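Local atomic coordinates of tapirin (Caldicellulosiruptor hydrothermalis, PDB entry 6N2C), a protein that probably binds cellulose through its beta-helical C-terminal domain, which carries a zinc ion, and is thought to help the bacterium adhere to plant biomass. Residues A[524-536]-A[544-556]. Residues are numbered along the deposited sequence; the frame is centred on the assembly and turned at random.
Sequences VPPDQNHLDGVLI and NGGNLNIEYVRMP. With ZN (zinc ion), chain C.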
ATOM      1  N   VAL A 524      -5.141  -5.946  24.311  1.00 19.71           N
ATOM      2  CA  VAL A 524      -4.577  -4.853  25.070  1.00 20.97           C
ATOM      3  C   VAL A 524      -5.687  -4.130  25.848  1.00 26.01           C
ATOM      4  O   VAL A 524      -6.717  -3.728  25.287  1.00 22.06           O
ATOM      5  CB  VAL A 524      -3.878  -3.863  24.207  1.00 20.95           C
ATOM      6  CG1 VAL A 524      -3.182  -2.795  25.053  1.00 22.68           C
ATOM      7  CG2 VAL A 524      -2.811  -4.562  23.353  1.00 22.54           C
ATOM      8  N   PRO A 525      -5.525  -4.015  27.176  1.00 23.47           N
ATOM      9  CA  PRO A 525      -6.611  -3.405  27.952  1.00 22.92           C
ATOM     10  C   PRO A 525      -6.937  -2.018  27.532  1.00 22.81           C
ATOM     11  O   PRO A 525      -6.044  -1.251  27.147  1.00 21.00           O
ATOM     12  CB  PRO A 525      -6.054  -3.385  29.387  1.00 23.32           C
ATOM     13  CG  PRO A 525      -5.147  -4.495  29.434  1.00 23.52           C
ATOM     14  CD  PRO A 525      -4.534  -4.655  28.053  1.00 22.95           C
ATOM     15  N   PRO A 526      -8.225  -1.622  27.660  1.00 21.86           N
ATOM     16  CA  PRO A 526      -8.575  -0.242  27.279  1.00 25.28           C
ATOM     17  C   PRO A 526      -8.033   0.915  28.076  1.00 27.51           C
ATOM     18  O   PRO A 526      -8.041   2.035  27.589  1.00 31.91           O
ATOM     19  CB  PRO A 526     -10.097  -0.231  27.397  1.00 26.85           C
ATOM     20  CG  PRO A 526     -10.390  -1.241  28.405  1.00 25.89           C
ATOM     21  CD  PRO A 526      -9.365  -2.346  28.263  1.00 26.76           C
ATOM     22  N   ASP A 527      -7.517   0.670  29.278  1.00 24.08           N
ATOM     23  CA  ASP A 527      -6.958   1.802  30.027  1.00 29.66           C
ATOM     24  C   ASP A 527      -5.511   2.141  29.645  1.00 31.54           C
ATOM     25  O   ASP A 527      -4.994   3.173  30.066  1.00 31.39           O
ATOM     26  CB  ASP A 527      -7.062   1.553  31.548  1.00 32.21           C
ATOM     27  CG  ASP A 527      -6.346   0.303  32.029  1.00 38.16           C
ATOM     28  OD1 ASP A 527      -5.998  -0.660  31.263  1.00 36.88           O
ATOM     29  OD2 ASP A 527      -6.108   0.241  33.261  1.00 47.20           O
ATOM     30  N   GLN A 528      -4.856   1.299  28.840  1.00 25.79           N
ATOM     31  CA  GLN A 528      -3.472   1.666  28.357  1.00 22.98           C
ATOM     32  C   GLN A 528      -3.480   2.853  27.425  1.00 24.62           C
ATOM     33  O   GLN A 528      -4.327   2.933  26.484  1.00 27.22           O
ATOM     34  CB  GLN A 528      -2.847   0.433  27.642  1.00 22.16           C
ATOM     35  CG  GLN A 528      -2.649  -0.775  28.559  1.00 25.33           C
ATOM     36  CD  GLN A 528      -1.549  -0.528  29.565  1.00 29.27           C
ATOM     37  OE1 GLN A 528      -0.495  -0.007  29.168  1.00 31.23           O
ATOM     38  NE2 GLN A 528      -1.807  -0.789  30.886  1.00 31.12           N
ATOM     39  N   ASN A 529      -2.603   3.824  27.671  1.00 20.04           N
ATOM     40  CA  ASN A 529      -2.461   4.945  26.801  1.00 21.51           C
ATOM     41  C   ASN A 529      -1.059   5.183  26.242  1.00 19.50           C
ATOM     42  O   ASN A 529      -0.891   6.009  25.358  1.00 19.31           O
ATOM     43  CB  ASN A 529      -2.967   6.185  27.489  1.00 26.36           C
ATOM     44  CG  ASN A 529      -2.106   6.595  28.680  1.00 33.76           C
ATOM     45  OD1 ASN A 529      -1.012   6.095  28.912  1.00 33.23           O
ATOM     46  ND2 ASN A 529      -2.635   7.492  29.463  1.00 47.72           N
ATOM     47  N   HIS A 530      -0.041   4.477  26.760  1.00 21.13           N
ATOM     48  CA  HIS A 530       1.300   4.662  26.251  1.00 20.61           C
ATOM     49  C   HIS A 530       2.030   3.340  26.419  1.00 19.51           C
ATOM     50  O   HIS A 530       2.213   2.865  27.534  1.00 21.10           O
ATOM     51  CB  HIS A 530       2.027   5.763  27.053  1.00 23.06           C
ATOM     52  CG  HIS A 530       3.450   6.030  26.600  1.00 24.74           C
ATOM     53  ND1 HIS A 530       4.412   6.563  27.436  1.00 27.56           N
ATOM     54  CD2 HIS A 530       4.065   5.818  25.419  1.00 24.15           C
ATOM     55  CE1 HIS A 530       5.560   6.637  26.773  1.00 27.25           C
ATOM     56  NE2 HIS A 530       5.370   6.201  25.532  1.00 21.12           N
ATOM     57  N   LEU A 531       2.458   2.774  25.309  0.54 18.88           N
ATOM     58  CA  LEU A 531       3.226   1.529  25.322  0.54 19.76           C
ATOM     59  C   LEU A 531       4.482   1.642  24.478  0.54 18.71           C
ATOM     60  O   LEU A 531       4.406   1.866  23.244  0.54 17.57           O
ATOM     61  CB  LEU A 531       2.365   0.360  24.803  0.54 20.52           C
ATOM     62  CG  LEU A 531       1.321  -0.212  25.735  0.54 22.03           C
ATOM     63  CD1 LEU A 531       0.282  -1.031  24.953  0.54 21.95           C
ATOM     64  CD2 LEU A 531       2.011  -1.106  26.771  0.54 22.96           C
ATOM     65  N   ASP A 532       5.641   1.375  25.110  1.00 17.97           N
ATOM     66  CA  ASP A 532       6.922   1.326  24.425  1.00 16.55           C
ATOM     67  C   ASP A 532       7.382  -0.107  24.513  1.00 16.67           C
ATOM     68  O   ASP A 532       7.437  -0.662  25.619  1.00 17.02           O
ATOM     69  CB  ASP A 532       7.962   2.157  25.184  1.00 15.72           C
ATOM     70  CG  ASP A 532       7.764   3.651  25.021  1.00 22.29           C
ATOM     71  OD1 ASP A 532       7.176   4.021  24.003  1.00 22.93           O
ATOM     72  OD2 ASP A 532       8.262   4.370  25.826  1.00 22.36           O
ATOM     73  N   GLY A 533       7.700  -0.690  23.378  1.00 16.18           N
ATOM     74  CA  GLY A 533       8.143  -2.048  23.364  1.00 14.52           C
ATOM     75  C   GLY A 533       7.715  -2.770  22.128  1.00 13.54           C
ATOM     76  O   GLY A 533       7.852  -2.223  21.005  1.00 13.62           O
ATOM     77  N   VAL A 534       7.371  -4.069  22.303  1.00 12.04           N
ATOM     78  CA  VAL A 534       7.125  -4.936  21.153  1.00 12.93           C
ATOM     79  C   VAL A 534       5.935  -5.838  21.593  1.00 14.24           C
ATOM     80  O   VAL A 534       5.884  -6.329  22.741  1.00 15.95           O
ATOM     81  CB  VAL A 534       8.389  -5.786  20.800  1.00 15.07           C
ATOM     82  CG1 VAL A 534       8.141  -6.921  19.957  1.00 19.68           C
ATOM     83  CG2 VAL A 534       9.581  -4.965  20.364  1.00 14.22           C
ATOM     84  N   LEU A 535       5.027  -6.119  20.656  1.00 12.40           N
ATOM     85  CA  LEU A 535       3.922  -7.071  20.861  1.00 13.29           C
ATOM     86  C   LEU A 535       3.898  -8.041  19.694  1.00 14.04           C
ATOM     87  O   LEU A 535       3.731  -7.602  18.528  1.00 14.34           O
ATOM     88  CB  LEU A 535       2.592  -6.350  20.980  1.00 14.13           C
ATOM     89  CG  LEU A 535       2.424  -5.304  22.062  1.00 15.87           C
ATOM     90  CD1 LEU A 535       1.090  -4.535  21.874  1.00 19.35           C
ATOM     91  CD2 LEU A 535       2.591  -5.811  23.470  1.00 14.34           C
ATOM     92  N   ILE A 536       4.109  -9.343  20.013  1.00 13.30           N
ATOM     93  CA  ILE A 536       4.331 -10.432  19.010  1.00 13.49           C
ATOM     94  C   ILE A 536       3.403 -11.527  19.451  1.00 12.76           C
ATOM     95  O   ILE A 536       3.564 -12.077  20.566  1.00 12.68           O
ATOM     96  CB  ILE A 536       5.775 -10.893  18.951  1.00 13.18           C
ATOM     97  CG1 ILE A 536       6.630  -9.705  18.433  1.00 13.73           C
ATOM     98  CG2 ILE A 536       5.899 -12.108  18.046  1.00 15.03           C
ATOM     99  CD1 ILE A 536       8.100  -9.962  18.425  1.00 15.61           C
ATOM    100  N   ASN A 544      -8.276  -3.108  22.801  1.00 27.36           N
ATOM    101  CA  ASN A 544      -9.658  -3.053  23.375  1.00 29.81           C
ATOM    102  C   ASN A 544     -10.048  -1.625  23.708  1.00 29.69           C
ATOM    103  O   ASN A 544     -11.218  -1.361  24.019  1.00 29.14           O
ATOM    104  CB  ASN A 544      -9.811  -4.025  24.523  1.00 28.93           C
ATOM    105  CG  ASN A 544      -9.922  -5.505  24.051  1.00 31.36           C
ATOM    106  OD1 ASN A 544      -9.528  -6.469  24.757  1.00 39.24           O
ATOM    107  ND2 ASN A 544     -10.526  -5.692  22.904  1.00 26.13           N
ATOM    108  N   GLY A 545      -9.072  -0.727  23.601  1.00 26.63           N
ATOM    109  CA  GLY A 545      -9.214   0.693  23.775  1.00 25.45           C
ATOM    110  C   GLY A 545      -8.543   1.505  22.714  1.00 28.63           C
ATOM    111  O   GLY A 545      -7.681   1.005  21.961  1.00 31.22           O
ATOM    112  N   GLY A 546      -8.941   2.783  22.627  1.00 31.62           N
ATOM    113  CA  GLY A 546      -8.205   3.734  21.785  1.00 30.55           C
ATOM    114  C   GLY A 546      -7.389   4.720  22.591  1.00 27.85           C
ATOM    115  O   GLY A 546      -7.138   4.488  23.766  1.00 28.14           O
ATOM    116  N   ASN A 547      -7.073   5.856  21.978  1.00 23.81           N
ATOM    117  CA  ASN A 547      -6.336   6.968  22.627  1.00 24.79           C
ATOM    118  C   ASN A 547      -4.984   6.477  23.234  1.00 23.49           C
ATOM    119  O   ASN A 547      -4.693   6.623  24.427  1.00 22.17           O
ATOM    120  CB  ASN A 547      -7.203   7.621  23.665  1.00 30.64           C
ATOM    121  CG  ASN A 547      -8.537   8.127  23.060  1.00 36.86           C
ATOM    122  OD1 ASN A 547      -9.622   7.692  23.455  1.00 49.54           O
ATOM    123  ND2 ASN A 547      -8.443   8.966  22.069  1.00 32.24           N
ATOM    124  N   LEU A 548      -4.231   5.838  22.376  1.00 22.58           N
ATOM    125  CA  LEU A 548      -3.021   5.097  22.810  1.00 21.40           C
ATOM    126  C   LEU A 548      -1.902   5.438  21.844  1.00 20.07           C
ATOM    127  O   LEU A 548      -2.081   5.414  20.589  1.00 19.71           O
ATOM    128  CB  LEU A 548      -3.377   3.607  22.823  1.00 21.96           C
ATOM    129  CG  LEU A 548      -2.174   2.613  22.754  1.00 22.85           C
ATOM    130  CD1 LEU A 548      -1.433   2.689  24.066  1.00 21.29           C
ATOM    131  CD2 LEU A 548      -2.699   1.202  22.620  1.00 26.40           C
ATOM    132  N   ASN A 549      -0.687   5.744  22.391  1.00 18.22           N
ATOM    133  CA  ASN A 549       0.502   5.944  21.590  1.00 17.72           C
ATOM    134  C   ASN A 549       1.379   4.656  21.839  1.00 18.40           C
ATOM    135  O   ASN A 549       1.636   4.307  22.985  1.00 20.14           O
ATOM    136  CB  ASN A 549       1.296   7.112  22.095  1.00 23.08           C
ATOM    137  CG  ASN A 549       0.627   8.411  21.848  1.00 41.24           C
ATOM    138  OD1 ASN A 549       0.309   8.757  20.682  1.00 52.39           O
ATOM    139  ND2 ASN A 549       0.381   9.174  22.943  1.00 45.73           N
ATOM    140  N   ILE A 550       1.800   4.042  20.723  0.60 17.12           N
ATOM    141  CA  ILE A 550       2.619   2.823  20.663  0.60 17.84           C
ATOM    142  C   ILE A 550       3.903   3.244  20.034  0.60 17.14           C
ATOM    143  O   ILE A 550       3.939   3.807  18.932  0.60 15.11           O
ATOM    144  CB  ILE A 550       1.946   1.663  19.849  0.60 18.13           C
ATOM    145  CG1 ILE A 550       0.630   1.283  20.522  0.60 18.07           C
ATOM    146  CG2 ILE A 550       2.865   0.414  19.811  0.60 17.06           C
ATOM    147  CD1 ILE A 550      -0.279   0.472  19.699  0.60 20.99           C
ATOM    148  N   GLU A 551       5.027   2.958  20.700  1.00 18.50           N
ATOM    149  CA  GLU A 551       6.312   3.189  20.069  1.00 18.27           C
ATOM    150  C   GLU A 551       7.207   1.914  20.218  1.00 16.23           C
ATOM    151  O   GLU A 551       7.301   1.370  21.291  1.00 16.91           O
ATOM    152  CB  GLU A 551       7.054   4.320  20.772  1.00 20.51           C
ATOM    153  CG  GLU A 551       6.536   5.779  20.533  1.00 28.48           C
ATOM    154  CD  GLU A 551       5.315   6.145  21.377  1.00 32.96           C
ATOM    155  OE1 GLU A 551       5.379   5.985  22.612  1.00 33.14           O
ATOM    156  OE2 GLU A 551       4.249   6.564  20.830  1.00 37.35           O
ATOM    157  N   TYR A 552       7.770   1.527  19.112  1.00 16.58           N
ATOM    158  CA  TYR A 552       8.723   0.415  19.084  1.00 18.17           C
ATOM    159  C   TYR A 552       9.964   0.806  19.929  1.00 15.09           C
ATOM    160  O   TYR A 552      10.591   1.906  19.707  1.00 13.79           O
ATOM    161  CB  TYR A 552       9.173   0.173  17.670  1.00 16.33           C
ATOM    162  CG  TYR A 552      10.413  -0.716  17.479  1.00 16.07           C
ATOM    163  CD1 TYR A 552      10.338  -2.070  17.699  1.00 16.71           C
ATOM    164  CD2 TYR A 552      11.685  -0.171  17.203  1.00 17.26           C
ATOM    165  CE1 TYR A 552      11.451  -2.861  17.523  1.00 18.05           C
ATOM    166  CE2 TYR A 552      12.799  -0.987  17.052  1.00 20.36           C
ATOM    167  CZ  TYR A 552      12.645  -2.346  17.120  1.00 18.68           C
ATOM    168  OH  TYR A 552      13.753  -3.170  17.021  1.00 18.18           O
ATOM    169  N   VAL A 553      10.387  -0.138  20.730  1.00 14.34           N
ATOM    170  CA  VAL A 553      11.696  -0.128  21.303  1.00 16.59           C
ATOM    171  C   VAL A 553      12.265  -1.549  21.088  1.00 15.07           C
ATOM    172  O   VAL A 553      11.573  -2.521  21.368  1.00 14.72           O
ATOM    173  CB  VAL A 553      11.631   0.152  22.815  1.00 17.78           C
ATOM    174  CG1 VAL A 553      12.980  -0.108  23.581  1.00 19.44           C
ATOM    175  CG2 VAL A 553      11.115   1.548  23.075  1.00 18.47           C
ATOM    176  N   ARG A 554      13.511  -1.637  20.630  0.55 15.72           N
ATOM    177  CA  ARG A 554      14.196  -2.952  20.550  0.55 15.34           C
ATOM    178  C   ARG A 554      14.085  -3.777  21.828  0.55 14.17           C
ATOM    179  O   ARG A 554      14.274  -3.273  22.962  0.55 15.02           O
ATOM    180  CB  ARG A 554      15.635  -2.733  20.086  0.55 17.70           C
ATOM    181  CG  ARG A 554      16.414  -3.984  19.752  0.55 17.78           C
ATOM    182  CD  ARG A 554      17.775  -3.592  19.124  0.55 20.51           C
ATOM    183  NE  ARG A 554      18.477  -4.767  18.620  0.55 21.35           N
ATOM    184  CZ  ARG A 554      19.336  -5.541  19.292  0.55 20.48           C
ATOM    185  NH1 ARG A 554      19.730  -5.320  20.572  0.55 23.77           N
ATOM    186  NH2 ARG A 554      19.831  -6.584  18.639  0.55 23.53           N
ATOM    187  N   MET A 555      13.798  -5.070  21.674  1.00 12.49           N
ATOM    188  CA  MET A 555      13.784  -5.938  22.808  1.00 12.45           C
ATOM    189  C   MET A 555      15.125  -5.893  23.586  1.00 12.88           C
ATOM    190  O   MET A 555      16.198  -5.842  22.922  1.00 14.20           O
ATOM    191  CB  MET A 555      13.516  -7.421  22.364  1.00 13.36           C
ATOM    192  CG  MET A 555      12.032  -7.670  21.983  1.00 14.03           C
ATOM    193  SD  MET A 555      11.772  -9.446  21.572  0.89 14.60           S
ATOM    194  CE  MET A 555      12.434  -9.574  20.017  1.00 14.43           C
ATOM    195  N   PRO A 556      15.045  -6.089  24.894  1.00 13.73           N
ATOM    196  CA  PRO A 556      16.306  -6.069  25.656  1.00 15.69           C
ATOM    197  C   PRO A 556      17.164  -7.303  25.190  1.00 18.22           C
ATOM    198  O   PRO A 556      16.634  -8.395  24.861  1.00 14.01           O
ATOM    199  CB  PRO A 556      15.852  -6.232  27.076  1.00 15.58           C
ATOM    200  CG  PRO A 556      14.417  -5.733  27.086  1.00 16.09           C
ATOM    201  CD  PRO A 556      13.878  -6.129  25.779  1.00 14.86           C
TER
HETATM  202 ZN    ZN C 701       6.653   5.933  24.120  1.00 23.63          ZN
HETATM  203  O   HOH W   1      -6.092  -0.950  24.008  1.00 19.88           O
HETATM  204  O   HOH W   2      -9.041   3.560  25.981  0.96 45.75           O
HETATM  205  O   HOH W   3      -6.050   1.665  24.833  1.00 23.30           O
HETATM  206  O   HOH W   4       0.216   8.629  25.613  0.95 49.55           O
HETATM  207  O   HOH W   5      -2.114   8.679  24.150  0.99 61.29           O
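His530 and Asp532 share a zinc ion with Glu551 across two successive rungs of the tapirin beta-helix, a worked example of how a parallel coil can carry a metal on its outer face. Strands 530-532 and 548-552 run parallel, their axes 4.8 Å apart at closest approach, and alternating residues separate two unlike sides. On the inner side packing is close: in Leu548, chi1 (159°) swings CG away from the backbone N and chi2 (70°) then turns CD1 onto the neighbouring backbone, 3.3 Å from Asn529 C, where it also meets Leu531 CD1. Phe543 packs against Leu548 and Ile550, and Phe500 and Ile514 against Leu531. Between the strands, Leu531 N donates to Asn549 O and Leu531 O accepts from Glu551 N at 2.8 Å, the alternation expected of parallel strands. Gly533, at backbone angles suited to glycine, turns the corner into the next face of the coil.

The outer side is looser and wetter toward the loops, where water 4 donates to Asn529 O and accepts from Asn549 ND2. Amid this polar surface the metal site is compact. Glu551 bends at chi2 (80°), and its OE1 lies at the edge of the His530 ring, in its plane, close to NE2 because both atoms bind the metal. Zinc ties the two rungs together through His530 NE2 at 1.9 Å, Asp532 OD1 at 2.0 Å and Glu551 OE1 at 2.0 Å.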